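Local coordinates for protein pyridine nucleotide-disulphide oxidoreductase dimerisation region (Escherichia coli BL21, PDB 6KYY) that binds FAD and copper(II) as a flavoprotein disulfide reductase and is probably involved in resistance to reactive chlorine species, at residues 60-63 against 64-68; 73-76 against 77-80; 181-184 against 185-189; 374-378 against 379-383; 403-406 against 407-410. One frame throughout, in Å; residues are numbered along the deposited sequence.

In the fold
All five contacts are local, between neighbouring turns or at a helix end. Contacts 1, 2 and 3 meet in one region of the flavoprotein: contact 1 touches contact 2 through a salt bridge and apolar packing, and contact 3 through the packing of Ala65 against Asn186 and Phe187. Contacts 4 and 5 meet in the dimerisation domain, through Met378, Asp380, Val404 and Asp405. Contacts 1, 3 and 5 are buried; contacts 2 and 4 are only partly so, and within their own segments they pair Gln76 with Glu80 and Arg382 with Asp380. Contact 2 lies in the opening turns of helix 71-94, contacts 1, 3 and 4 at C-terminal ends, and contact 5 at an N-terminus. All but contact 3 touch the second subunit.

Contact 1: residues 60-63 against 64-68; sequences TLVH and DAQQH. With CU (copper (II) ion), chain Q.
Val62 and Gln66 meet one turn apart in an i to i+4 contact at the C-terminal end of helix 55-65, the helix that begins at Cys55, which together with Cys50 binds a copper ion here. The evidence for a helix is the run of backbone bonds: Asp64 N to Thr60 O at 3.3 Å, Ala65 N to Leu61 O, and Gln66 N to Val62 O at 2.9 Å with an N-H...O angle of 147°. Val62 holds CG1 anti to its backbone N (chi1 -179°), which brings that methyl within 4.0 Å of Gln66 NE2. Gln66 CG passes 3.2 Å from Val62 O, and the chain continues extended to an amide whose NE2 is hydrogen-bonded to Thr342. His63 CE1 lies 4.3 Å from Gln67 OE1, a loose approach. A type I turn from Ala65 to His68 follows the last helical turn, with His68 N bonded to Ala65 O at 3.1 Å. It carries the imidazole outward, where His68 NE2 binds a copper ion at 2.5 Å, the metal lying in the ring plane. Gln66 O sits 3.9 Å above one face of that ring, toward its rim. Asp64 OD2 makes a salt bridge with Arg77 NE of helix 71-94, and Leu61 rests on Ala74 and Ile75 of the same helix. Val62 and Ala65 face helix 175-186 and Phe187, while Thr60 and His63 pack on Val377 of the second subunit.

Contact 2: residues 73-76 against 77-80; sequences RAIQ and RKNE
Gln76 and Glu80 face each other one helical turn apart, and Gln76 is the residue most covered by this contact. Its NE2 donates to Glu80 OE2 at 3.1 Å. The bond is bent, with an N-H...O angle of 140°, and reaches the carboxylate oxygen on its anti side, somewhat out of plane. Amide and carboxylate planes stand 69° apart, so the two groups meet obliquely. Gln76 starts out anti to its main-chain nitrogen, then bends at chi2 (68°), and this bend swings the amide along the helix toward Glu80. Both residues are exposed. Between them, Glu80 N also bonds Gln76 O at 3.2 Å, one of the regular i to i+4 bonds that mark these residues as consecutive turns of the long helix 71-94. Ile75 O accepts from Asn79 N with the same spacing, at 2.9 Å, while the Ile75 CG2 branch lies 4.3 Å from both Lys78 NZ and Asn79 ND2. Lys78 NZ is hydrogen-bonded to Leu159 O and more weakly to Asn79 OD1. Arg77 joins the preceding turn through its backbone, N to Arg73 O at 2.9 Å. Its side chain turns away from that turn, and the guanidinium donates to Arg376 O and Val377 O of the second subunit.

Contact 3: residues 181-184 against 185-189; sequences ASMF and ANFGS
This contact closes the helix of a beta-alpha-beta unit, strand 167-171, helix 175-186 and strand 190-194, whose strands belong to a parallel five-stranded sheet; the chain turns at the helix end, where Phe184 and Ser189 meet. Up to Phe187 the backbone bonds are helical: Ala185 N to Ala181 O at 3.0 Å, Asn186 N to Ser182 O at 2.7 Å, and a longer one from Phe187 N to Met183 O at 3.3 Å. Then Gly188 leaves helical angles with a phi of 106°, and Ser189 N reaches back five residues to Phe184 O at 3.0 Å, with an N-H...O angle of 153°. Among the side chains, Met183 and Phe187 lie alongside each other and point the same way, Met183 CG 4.1 Å from Phe187 CE2. Phe187 CG sits beside its own backbone N (chi1 -82°), which lays the ring beside the Met183 carbonyl. The ring also packs edge-to-face with Phe71, while Met183 covers Thr58. The chemistry divides accordingly: main-chain amides close the helix and redirect the chain toward strand 190-194, whereas the apolar pair turns its surface to the helix that carries Cys55.

Contact 4: residues 374-378 against 379-383; sequences RARVM and NDTRG
Arg376 and Thr381 make the apolar side of the contact. The methyl Thr381 CG2 lies 3.8 Å from Arg376 CG and 3.9 Å above the plane of the Arg376 guanidinium, over its centre. This is possible because the arginine chain is bent at chi3 (-90°), which folds the group back over the threonine. Its NH2 bonds Ala370 O, and the guanidinium also makes a cation-pi contact with Phe84 of the second subunit. The backbone bonds form a Schellman motif that ends helix 373-377: Asp380 N reaches Ala375 O at 3.1 Å and 167°, nearly along the C=O axis, and Asn379 N reaches Arg376 O at 3.2 Å from above the carbonyl plane. Asn379, with a phi of 58°, is the C-prime residue. The ionic bonds lie just beyond, in the loop leading to strand 384-390. Here Arg382 presents NE and NH2 to the two carboxylate oxygens of Asp380, NE to OD2 at 3.0 Å and NH2 to OD1 at 3.2 Å. OD2 uses its syn lone pair, while OD1 is met on the syn side but out of the carboxylate plane. On the helix side, Met378 SD sits over one face of the Arg374 guanidinium near its rim, and Met378 packs on His63 of the second subunit.

Contact 5: residues 403-406 against 407-410; sequences CVDS and HEMI
Ile410 N donates to Ser406 O at 3.2 Å, with an N-H...O angle of 146°, in the first turn of helix 406-418. The same oxygen lies 3.3 Å from Ile410 CG2, whose branch stands between the backbone N and carbonyl of its own residue. Glu408 N gives a weak bond to Asp405 O, an i to i+3 pair, and the Met409 methyl packs near that oxygen. Met409 CE further meets Cys403 SG at 3.4 Å, an apolar contact that ties the start of the loop to the helix. Two torsions bring it there: chi1 at 79° places CG in the crowded position, and the bend at chi3 curls the methyl back toward the loop. The link between strand 396-402 and the helix is a type II beta turn, Cys403 to Ser406, with Asp405 at its third position and at the N-cap of the helix. Asp405 makes no capping bond with its side chain. Its OD1 lies 3.4 Å from His407 CE1, carboxylate and ring crossing with planes 43° apart. Glu408 CG covers one face of the His407 ring, 3.6 Å above it and toward the rim, while Phe340 also meets the ring. Ser406 OG is bonded to Pro344 O. The Glu408 carboxylate is held by Ser437 OG and Met436 N of the second subunit, and Asp405 OD1 comes close to its counterpart in that subunit, which might raise the pKa of one of them.

Contact 1: residues 60-63 against 64-68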
loop_
_atom_site.group_PDB
_atom_site.type_symbol
_atom_site.label_atom_id
_atom_site.label_comp_id
_atom_site.label_asym_id
_atom_site.label_seq_id
_atom_site.Cartn_x
_atom_site.Cartn_y
_atom_site.Cartn_z
ATOM N N THR B 60 -2.543 -13.833 -6.188
ATOM C CA THR B 60 -2.306 -13.695 -7.623
ATOM C C THR B 60 -3.620 -13.682 -8.391
ATOM O O THR B 60 -3.804 -12.882 -9.316
ATOM C CB THR B 60 -1.413 -14.836 -8.125
ATOM O OG1 THR B 60 -0.194 -14.869 -7.369
ATOM C CG2 THR B 60 -1.085 -14.664 -9.603
ATOM N N LEU B 61 -4.552 -14.559 -8.011
ATOM C CA LEU B 61 -5.837 -14.622 -8.694
ATOM C C LEU B 61 -6.721 -13.434 -8.333
ATOM O O LEU B 61 -7.438 -12.907 -9.191
ATOM C CB LEU B 61 -6.537 -15.940 -8.362
ATOM C CG LEU B 61 -6.004 -17.143 -9.143
ATOM C CD1 LEU B 61 -6.054 -18.406 -8.303
ATOM C CD2 LEU B 61 -6.773 -17.327 -10.442
ATOM N N VAL B 62 -6.687 -12.999 -7.069
ATOM C CA VAL B 62 -7.505 -11.860 -6.655
ATOM C C VAL B 62 -7.093 -10.604 -7.414
ATOM O O VAL B 62 -7.941 -9.800 -7.818
ATOM C CB VAL B 62 -7.418 -11.655 -5.129
ATOM C CG1 VAL B 62 -8.283 -10.478 -4.701
ATOM C CG2 VAL B 62 -7.857 -12.912 -4.397
ATOM N N HIS B 63 -5.787 -10.419 -7.627
ATOM C CA HIS B 63 -5.325 -9.265 -8.391
ATOM C C HIS B 63 -5.790 -9.345 -9.840
ATOM O O HIS B 63 -6.137 -8.322 -10.444
ATOM C CB HIS B 63 -3.803 -9.160 -8.321
ATOM C CG HIS B 63 -3.244 -7.991 -9.071
ATOM N ND1 HIS B 63 -2.838 -8.075 -10.386
ATOM C CD2 HIS B 63 -3.028 -6.709 -8.693
ATOM C CE1 HIS B 63 -2.394 -6.897 -10.785
ATOM N NE2 HIS B 63 -2.498 -6.049 -9.776
ATOM N N ASP B 64 -5.805 -10.550 -10.415
ATOM C CA ASP B 64 -6.333 -10.713 -11.765
ATOM C C ASP B 64 -7.854 -10.643 -11.770
ATOM O O ASP B 64 -8.454 -10.109 -12.710
ATOM C CB ASP B 64 -5.855 -12.036 -12.362
ATOM C CG ASP B 64 -4.556 -11.894 -13.131
ATOM O OD1 ASP B 64 -4.194 -10.751 -13.481
ATOM O OD2 ASP B 64 -3.898 -12.925 -13.386
ATOM N N ALA B 65 -8.495 -11.178 -10.726
ATOM C CA ALA B 65 -9.951 -11.131 -10.649
ATOM C C ALA B 65 -10.463 -9.704 -10.517
ATOM O O ALA B 65 -11.559 -9.393 -10.997
ATOM C CB ALA B 65 -10.444 -11.983 -9.480
ATOM N N GLN B 66 -9.690 -8.825 -9.874
ATOM C CA GLN B 66 -10.078 -7.424 -9.777
ATOM C C GLN B 66 -10.079 -6.732 -11.132
ATOM O O GLN B 66 -10.789 -5.736 -11.306
ATOM C CB GLN B 66 -9.146 -6.686 -8.816
ATOM C CG GLN B 66 -9.395 -7.002 -7.352
ATOM C CD GLN B 66 -8.396 -6.331 -6.429
ATOM O OE1 GLN B 66 -7.500 -5.616 -6.879
ATOM N NE2 GLN B 66 -8.546 -6.558 -5.129
ATOM N N GLN B 67 -9.306 -7.237 -12.092
ATOM C CA GLN B 67 -9.264 -6.692 -13.441
ATOM C C GLN B 67 -10.234 -7.389 -14.389
ATOM O O GLN B 67 -10.207 -7.112 -15.592
ATOM C CB GLN B 67 -7.841 -6.779 -14.000
ATOM C CG GLN B 67 -6.935 -5.631 -13.583
ATOM C CD GLN B 67 -5.475 -5.897 -13.895
ATOM O OE1 GLN B 67 -5.079 -7.036 -14.143
ATOM N NE2 GLN B 67 -4.666 -4.845 -13.886
ATOM N N HIS B 68 -11.080 -8.284 -13.871
ATOM C CA HIS B 68 -12.060 -9.015 -14.678
ATOM C C HIS B 68 -11.385 -9.789 -15.808
ATOM O O HIS B 68 -11.902 -9.882 -16.923
ATOM C CB HIS B 68 -13.140 -8.076 -15.221
ATOM C CG HIS B 68 -13.739 -7.183 -14.179
ATOM N ND1 HIS B 68 -14.511 -7.661 -13.142
ATOM C CD2 HIS B 68 -13.673 -5.841 -14.010
ATOM C CE1 HIS B 68 -14.898 -6.653 -12.382
ATOM N NE2 HIS B 68 -14.404 -5.538 -12.886
HETATM CU CU CU Q . -15.011 -3.805 -11.118
#

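Contact 2: residues 73-76 against 77-80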
loop_
_atom_site.group_PDB
_atom_site.type_symbol
_atom_site.label_atom_id
_atom_site.label_comp_id
_atom_site.label_asym_id
_atom_site.label_seq_id
_atom_site.Cartn_x
_atom_site.Cartn_y
_atom_site.Cartn_z
ATOM N N ARG B 73 -6.724 -17.689 -18.073
ATOM C CA ARG B 73 -5.499 -16.904 -18.189
ATOM C C ARG B 73 -4.913 -16.597 -16.817
ATOM O O ARG B 73 -3.690 -16.622 -16.635
ATOM C CB ARG B 73 -5.772 -15.608 -18.955
ATOM C CG ARG B 73 -6.286 -15.814 -20.368
ATOM C CD ARG B 73 -5.188 -15.593 -21.398
ATOM N NE ARG B 73 -5.684 -14.912 -22.592
ATOM C CZ ARG B 73 -6.403 -15.497 -23.545
ATOM N NH1 ARG B 73 -6.809 -14.795 -24.595
ATOM N NH2 ARG B 73 -6.715 -16.782 -23.452
ATOM N N ALA B 74 -5.773 -16.309 -15.837
ATOM C CA ALA B 74 -5.293 -16.037 -14.486
ATOM C C ALA B 74 -4.729 -17.293 -13.836
ATOM O O ALA B 74 -3.728 -17.228 -13.112
ATOM C CB ALA B 74 -6.419 -15.449 -13.637
ATOM N N ILE B 75 -5.360 -18.445 -14.076
ATOM C CA ILE B 75 -4.805 -19.709 -13.598
ATOM C C ILE B 75 -3.464 -19.979 -14.269
ATOM O O ILE B 75 -2.535 -20.510 -13.648
ATOM C CB ILE B 75 -5.803 -20.858 -13.836
ATOM C CG1 ILE B 75 -7.078 -20.632 -13.021
ATOM C CG2 ILE B 75 -5.182 -22.200 -13.481
ATOM C CD1 ILE B 75 -6.898 -20.846 -11.534
ATOM N N GLN B 76 -3.341 -19.605 -15.545
ATOM C CA GLN B 76 -2.067 -19.752 -16.242
ATOM C C GLN B 76 -0.991 -18.878 -15.610
ATOM O O GLN B 76 0.141 -19.329 -15.397
ATOM C CB GLN B 76 -2.239 -19.410 -17.722
ATOM C CG GLN B 76 -0.978 -19.581 -18.554
ATOM C CD GLN B 76 -0.554 -21.032 -18.684
ATOM O OE1 GLN B 76 -1.355 -21.947 -18.486
ATOM N NE2 GLN B 76 0.712 -21.250 -19.020
ATOM N N ARG B 77 -1.324 -17.621 -15.302
ATOM C CA ARG B 77 -0.361 -16.750 -14.637
ATOM C C ARG B 77 -0.115 -17.199 -13.204
ATOM O O ARG B 77 1.008 -17.090 -12.698
ATOM C CB ARG B 77 -0.845 -15.300 -14.668
ATOM C CG ARG B 77 0.218 -14.292 -14.261
ATOM C CD ARG B 77 -0.296 -12.864 -14.351
ATOM N NE ARG B 77 -0.911 -12.418 -13.103
ATOM C CZ ARG B 77 -0.231 -11.960 -12.056
ATOM N NH1 ARG B 77 1.092 -11.887 -12.099
ATOM N NH2 ARG B 77 -0.876 -11.574 -10.964
ATOM N N LYS B 78 -1.155 -17.699 -12.532
ATOM C CA LYS B 78 -0.970 -18.247 -11.194
ATOM C C LYS B 78 0.051 -19.379 -11.207
ATOM O O LYS B 78 0.920 -19.449 -10.331
ATOM C CB LYS B 78 -2.310 -18.727 -10.636
ATOM C CG LYS B 78 -2.211 -19.495 -9.327
ATOM C CD LYS B 78 -3.104 -20.725 -9.339
ATOM C CE LYS B 78 -2.289 -21.997 -9.497
ATOM N NZ LYS B 78 -3.146 -23.182 -9.773
ATOM N N ASN B 79 -0.020 -20.256 -12.214
ATOM C CA ASN B 79 0.940 -21.352 -12.310
ATOM C C ASN B 79 2.362 -20.833 -12.489
ATOM O O ASN B 79 3.303 -21.359 -11.883
ATOM C CB ASN B 79 0.567 -22.279 -13.464
ATOM C CG ASN B 79 -0.569 -23.215 -13.115
ATOM O OD1 ASN B 79 -0.858 -23.451 -11.943
ATOM N ND2 ASN B 79 -1.224 -23.754 -14.136
ATOM N N GLU B 80 2.540 -19.799 -13.316
ATOM C CA GLU B 80 3.879 -19.273 -13.566
ATOM C C GLU B 80 4.488 -18.661 -12.312
ATOM O O GLU B 80 5.710 -18.712 -12.125
ATOM C CB GLU B 80 3.837 -18.241 -14.692
ATOM C CG GLU B 80 3.917 -18.837 -16.087
ATOM C CD GLU B 80 2.926 -18.209 -17.048
ATOM O OE1 GLU B 80 2.572 -17.027 -16.850
ATOM O OE2 GLU B 80 2.501 -18.897 -18.000
#

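Contact 3: residues 181-184 against 185-189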
loop_
_atom_site.group_PDB
_atom_site.type_symbol
_atom_site.label_atom_id
_atom_site.label_comp_id
_atom_site.label_asym_id
_atom_site.label_seq_id
_atom_site.Cartn_x
_atom_site.Cartn_y
_atom_site.Cartn_z
ATOM N N ALA B 181 -14.894 -15.914 -1.915
ATOM C CA ALA B 181 -16.174 -15.392 -2.379
ATOM C C ALA B 181 -15.972 -14.235 -3.351
ATOM O O ALA B 181 -16.510 -14.244 -4.464
ATOM C CB ALA B 181 -17.026 -14.955 -1.187
ATOM N N SER B 182 -15.189 -13.231 -2.948
ATOM C CA SER B 182 -14.950 -12.087 -3.823
ATOM C C SER B 182 -14.148 -12.486 -5.055
ATOM O O SER B 182 -14.420 -12.003 -6.159
ATOM C CB SER B 182 -14.226 -10.977 -3.060
ATOM O OG SER B 182 -14.664 -10.902 -1.715
ATOM N N MET B 183 -13.159 -13.368 -4.884
ATOM C CA MET B 183 -12.274 -13.717 -5.992
ATOM C C MET B 183 -13.046 -14.327 -7.155
ATOM O O MET B 183 -12.823 -13.967 -8.316
ATOM C CB MET B 183 -11.185 -14.677 -5.516
ATOM C CG MET B 183 -10.259 -15.149 -6.625
ATOM S SD MET B 183 -9.654 -16.826 -6.369
ATOM C CE MET B 183 -8.668 -16.595 -4.896
ATOM N N PHE B 184 -13.961 -15.253 -6.865
ATOM C CA PHE B 184 -14.710 -15.897 -7.936
ATOM C C PHE B 184 -15.892 -15.051 -8.394
ATOM O O PHE B 184 -16.247 -15.085 -9.577
ATOM C CB PHE B 184 -15.172 -17.283 -7.488
ATOM C CG PHE B 184 -14.099 -18.333 -7.582
ATOM C CD1 PHE B 184 -13.074 -18.383 -6.650
ATOM C CD2 PHE B 184 -14.106 -19.261 -8.611
ATOM C CE1 PHE B 184 -12.082 -19.342 -6.738
ATOM C CE2 PHE B 184 -13.117 -20.223 -8.704
ATOM C CZ PHE B 184 -12.104 -20.263 -7.766
ATOM N N ALA B 185 -16.504 -14.286 -7.486
ATOM C CA ALA B 185 -17.542 -13.349 -7.903
ATOM C C ALA B 185 -16.962 -12.221 -8.744
ATOM O O ALA B 185 -17.679 -11.616 -9.550
ATOM C CB ALA B 185 -18.272 -12.785 -6.687
ATOM N N ASN B 186 -15.672 -11.923 -8.572
ATOM C CA ASN B 186 -15.008 -10.969 -9.453
ATOM C C ASN B 186 -14.800 -11.562 -10.840
ATOM O O ASN B 186 -14.888 -10.851 -11.848
ATOM C CB ASN B 186 -13.673 -10.538 -8.850
ATOM C CG ASN B 186 -13.804 -9.336 -7.937
ATOM O OD1 ASN B 186 -14.787 -8.597 -7.996
ATOM N ND2 ASN B 186 -12.805 -9.131 -7.088
ATOM N N PHE B 187 -14.524 -12.866 -10.907
ATOM C CA PHE B 187 -14.353 -13.558 -12.178
ATOM C C PHE B 187 -15.662 -13.737 -12.935
ATOM O O PHE B 187 -15.633 -14.189 -14.083
ATOM C CB PHE B 187 -13.711 -14.926 -11.944
ATOM C CG PHE B 187 -12.214 -14.887 -11.794
ATOM C CD1 PHE B 187 -11.434 -14.133 -12.654
ATOM C CD2 PHE B 187 -11.588 -15.614 -10.794
ATOM C CE1 PHE B 187 -10.059 -14.103 -12.517
ATOM C CE2 PHE B 187 -10.214 -15.586 -10.653
ATOM C CZ PHE B 187 -9.449 -14.829 -11.515
ATOM N N GLY B 188 -16.797 -13.405 -12.325
ATOM C CA GLY B 188 -18.090 -13.538 -12.960
ATOM C C GLY B 188 -18.948 -14.684 -12.466
ATOM O O GLY B 188 -19.933 -15.024 -13.131
ATOM N N SER B 189 -18.616 -15.281 -11.327
ATOM C CA SER B 189 -19.322 -16.448 -10.816
ATOM C C SER B 189 -20.303 -16.047 -9.721
ATOM O O SER B 189 -20.024 -15.153 -8.918
ATOM C CB SER B 189 -18.330 -17.480 -10.272
ATOM O OG SER B 189 -18.946 -18.334 -9.325
#

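Contact 4: residues 374-378 against 379-383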
loop_
_atom_site.group_PDB
_atom_site.type_symbol
_atom_site.label_atom_id
_atom_site.label_comp_id
_atom_site.label_asym_id
_atom_site.label_seq_id
_atom_site.Cartn_x
_atom_site.Cartn_y
_atom_site.Cartn_z
ATOM N N ARG B 374 -8.102 9.261 -2.984
ATOM C CA ARG B 374 -7.291 8.252 -3.658
ATOM C C ARG B 374 -8.100 7.000 -3.974
ATOM O O ARG B 374 -7.813 6.309 -4.958
ATOM C CB ARG B 374 -6.071 7.905 -2.807
ATOM C CG ARG B 374 -5.177 6.835 -3.409
ATOM C CD ARG B 374 -4.192 7.424 -4.411
ATOM N NE ARG B 374 -3.882 6.508 -5.509
ATOM C CZ ARG B 374 -3.248 5.347 -5.369
ATOM N NH1 ARG B 374 -3.013 4.590 -6.431
ATOM N NH2 ARG B 374 -2.846 4.939 -4.174
ATOM N N ALA B 375 -9.113 6.691 -3.160
ATOM C CA ALA B 375 -9.996 5.577 -3.480
ATOM C C ALA B 375 -10.790 5.845 -4.751
ATOM O O ALA B 375 -11.083 4.912 -5.506
ATOM C CB ALA B 375 -10.937 5.296 -2.313
ATOM N N ARG B 376 -11.148 7.106 -5.001
ATOM C CA ARG B 376 -11.776 7.457 -6.269
ATOM C C ARG B 376 -10.777 7.407 -7.417
ATOM O O ARG B 376 -11.149 7.078 -8.549
ATOM C CB ARG B 376 -12.408 8.843 -6.178
ATOM C CG ARG B 376 -13.825 8.910 -6.710
ATOM C CD ARG B 376 -14.536 10.146 -6.197
ATOM N NE ARG B 376 -15.220 9.893 -4.933
ATOM C CZ ARG B 376 -16.425 9.341 -4.835
ATOM N NH1 ARG B 376 -17.086 8.986 -5.927
ATOM N NH2 ARG B 376 -16.973 9.150 -3.642
ATOM N N VAL B 377 -9.512 7.734 -7.144
ATOM C CA VAL B 377 -8.466 7.646 -8.156
ATOM C C VAL B 377 -8.296 6.214 -8.652
ATOM O O VAL B 377 -7.856 5.998 -9.787
ATOM C CB VAL B 377 -7.149 8.222 -7.580
ATOM C CG1 VAL B 377 -5.970 7.959 -8.502
ATOM C CG2 VAL B 377 -7.293 9.716 -7.325
ATOM N N MET B 378 -8.671 5.224 -7.842
ATOM C CA MET B 378 -8.498 3.819 -8.187
ATOM C C MET B 378 -9.809 3.127 -8.545
ATOM O O MET B 378 -9.825 1.899 -8.693
ATOM C CB MET B 378 -7.811 3.081 -7.038
ATOM C CG MET B 378 -6.469 3.675 -6.650
ATOM S SD MET B 378 -5.413 2.504 -5.780
ATOM C CE MET B 378 -5.838 2.871 -4.082
ATOM N N ASN B 379 -10.905 3.878 -8.681
ATOM C CA ASN B 379 -12.211 3.328 -9.065
ATOM C C ASN B 379 -12.680 2.239 -8.099
ATOM O O ASN B 379 -13.129 1.170 -8.515
ATOM C CB ASN B 379 -12.189 2.801 -10.505
ATOM C CG ASN B 379 -13.583 2.606 -11.080
ATOM O OD1 ASN B 379 -14.577 3.003 -10.473
ATOM N ND2 ASN B 379 -13.660 1.994 -12.257
ATOM N N ASP B 380 -12.576 2.508 -6.787
ATOM C CA ASP B 380 -13.087 1.572 -5.773
ATOM C C ASP B 380 -13.286 2.360 -4.473
ATOM O O ASP B 380 -12.487 2.301 -3.535
ATOM C CB ASP B 380 -12.169 0.369 -5.561
ATOM C CG ASP B 380 -12.905 -0.819 -4.951
ATOM O OD1 ASP B 380 -12.345 -1.938 -4.905
ATOM O OD2 ASP B 380 -14.057 -0.627 -4.518
ATOM N N THR B 381 -14.380 3.118 -4.429
ATOM C CA THR B 381 -14.734 3.904 -3.255
ATOM C C THR B 381 -15.596 3.124 -2.271
ATOM O O THR B 381 -16.396 3.724 -1.544
ATOM C CB THR B 381 -15.445 5.192 -3.679
ATOM O OG1 THR B 381 -16.852 4.947 -3.799
ATOM C CG2 THR B 381 -14.904 5.688 -5.017
ATOM N N ARG B 382 -15.462 1.800 -2.235
ATOM C CA ARG B 382 -16.196 0.974 -1.289
ATOM C C ARG B 382 -15.410 0.815 0.010
ATOM O O ARG B 382 -14.185 0.957 0.048
ATOM C CB ARG B 382 -16.491 -0.403 -1.884
ATOM C CG ARG B 382 -17.726 -0.460 -2.758
ATOM C CD ARG B 382 -17.808 -1.794 -3.476
ATOM N NE ARG B 382 -16.498 -2.237 -3.942
ATOM C CZ ARG B 382 -16.305 -3.255 -4.776
ATOM N NH1 ARG B 382 -17.342 -3.940 -5.238
ATOM N NH2 ARG B 382 -15.076 -3.588 -5.145
ATOM N N GLY B 383 -16.132 0.513 1.078
ATOM C CA GLY B 383 -15.533 0.255 2.370
ATOM C C GLY B 383 -15.731 1.411 3.332
ATOM O O GLY B 383 -16.489 2.353 3.083
#

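Contact 5: residues 403-406 against 407-410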
loop_
_atom_site.group_PDB
_atom_site.type_symbol
_atom_site.label_atom_id
_atom_site.label_comp_id
_atom_site.label_asym_id
_atom_site.label_seq_id
_atom_site.Cartn_x
_atom_site.Cartn_y
_atom_site.Cartn_z
ATOM N N CYS B 403 -10.636 -0.918 3.087
ATOM C CA CYS B 403 -10.343 -0.029 1.977
ATOM C C CYS B 403 -9.414 -0.738 1.005
ATOM O O CYS B 403 -8.867 -1.804 1.297
ATOM C CB CYS B 403 -9.705 1.270 2.469
ATOM S SG CYS B 403 -8.498 1.002 3.770
ATOM N N VAL B 404 -9.244 -0.131 -0.168
ATOM C CA VAL B 404 -8.206 -0.577 -1.083
ATOM C C VAL B 404 -6.847 -0.275 -0.467
ATOM O O VAL B 404 -6.650 0.771 0.169
ATOM C CB VAL B 404 -8.365 0.099 -2.455
ATOM C CG1 VAL B 404 -9.404 -0.637 -3.288
ATOM C CG2 VAL B 404 -8.753 1.558 -2.283
ATOM N N ASP B 405 -5.906 -1.206 -0.634
ATOM C CA ASP B 405 -4.569 -1.106 -0.046
ATOM C C ASP B 405 -4.621 -1.061 1.480
ATOM O O ASP B 405 -3.751 -0.471 2.125
ATOM C CB ASP B 405 -3.803 0.103 -0.590
ATOM C CG ASP B 405 -3.127 -0.187 -1.912
ATOM O OD1 ASP B 405 -2.587 -1.301 -2.070
ATOM O OD2 ASP B 405 -3.138 0.697 -2.795
ATOM N N SER B 406 -5.639 -1.691 2.071
ATOM C CA SER B 406 -5.717 -1.751 3.526
ATOM C C SER B 406 -4.577 -2.573 4.115
ATOM O O SER B 406 -4.145 -2.314 5.243
ATOM C CB SER B 406 -7.061 -2.337 3.954
ATOM O OG SER B 406 -7.324 -3.547 3.270
ATOM N N HIS B 407 -4.080 -3.562 3.369
ATOM C CA HIS B 407 -3.036 -4.454 3.854
ATOM C C HIS B 407 -1.699 -3.757 4.071
ATOM O O HIS B 407 -0.822 -4.332 4.724
ATOM C CB HIS B 407 -2.853 -5.618 2.877
ATOM C CG HIS B 407 -2.605 -5.186 1.466
ATOM N ND1 HIS B 407 -3.557 -4.537 0.707
ATOM C CD2 HIS B 407 -1.513 -5.308 0.674
ATOM C CE1 HIS B 407 -3.061 -4.277 -0.489
ATOM N NE2 HIS B 407 -1.824 -4.735 -0.535
ATOM N N GLU B 408 -1.518 -2.545 3.544
ATOM C CA GLU B 408 -0.275 -1.800 3.713
ATOM C C GLU B 408 -0.354 -0.779 4.841
ATOM O O GLU B 408 0.487 -0.785 5.743
ATOM C CB GLU B 408 0.102 -1.097 2.403
ATOM C CG GLU B 408 0.061 -1.992 1.173
ATOM C CD GLU B 408 1.308 -2.842 1.021
ATOM O OE1 GLU B 408 2.161 -2.831 1.933
ATOM O OE2 GLU B 408 1.435 -3.524 -0.017
ATOM N N MET B 409 -1.359 0.098 4.810
ATOM C CA MET B 409 -1.451 1.160 5.804
ATOM C C MET B 409 -1.818 0.640 7.187
ATOM O O MET B 409 -1.641 1.366 8.172
ATOM C CB MET B 409 -2.467 2.210 5.355
ATOM C CG MET B 409 -3.908 1.808 5.584
ATOM S SD MET B 409 -5.067 2.912 4.765
ATOM C CE MET B 409 -5.286 2.024 3.232
ATOM N N ILE B 410 -2.329 -0.591 7.290
ATOM C CA ILE B 410 -2.597 -1.166 8.605
ATOM C C ILE B 410 -1.300 -1.344 9.380
ATOM O O ILE B 410 -1.295 -1.312 10.617
ATOM C CB ILE B 410 -3.368 -2.495 8.467
ATOM C CG1 ILE B 410 -3.891 -2.963 9.828
ATOM C CG2 ILE B 410 -2.495 -3.567 7.832
ATOM C CD1 ILE B 410 -4.995 -2.096 10.392
#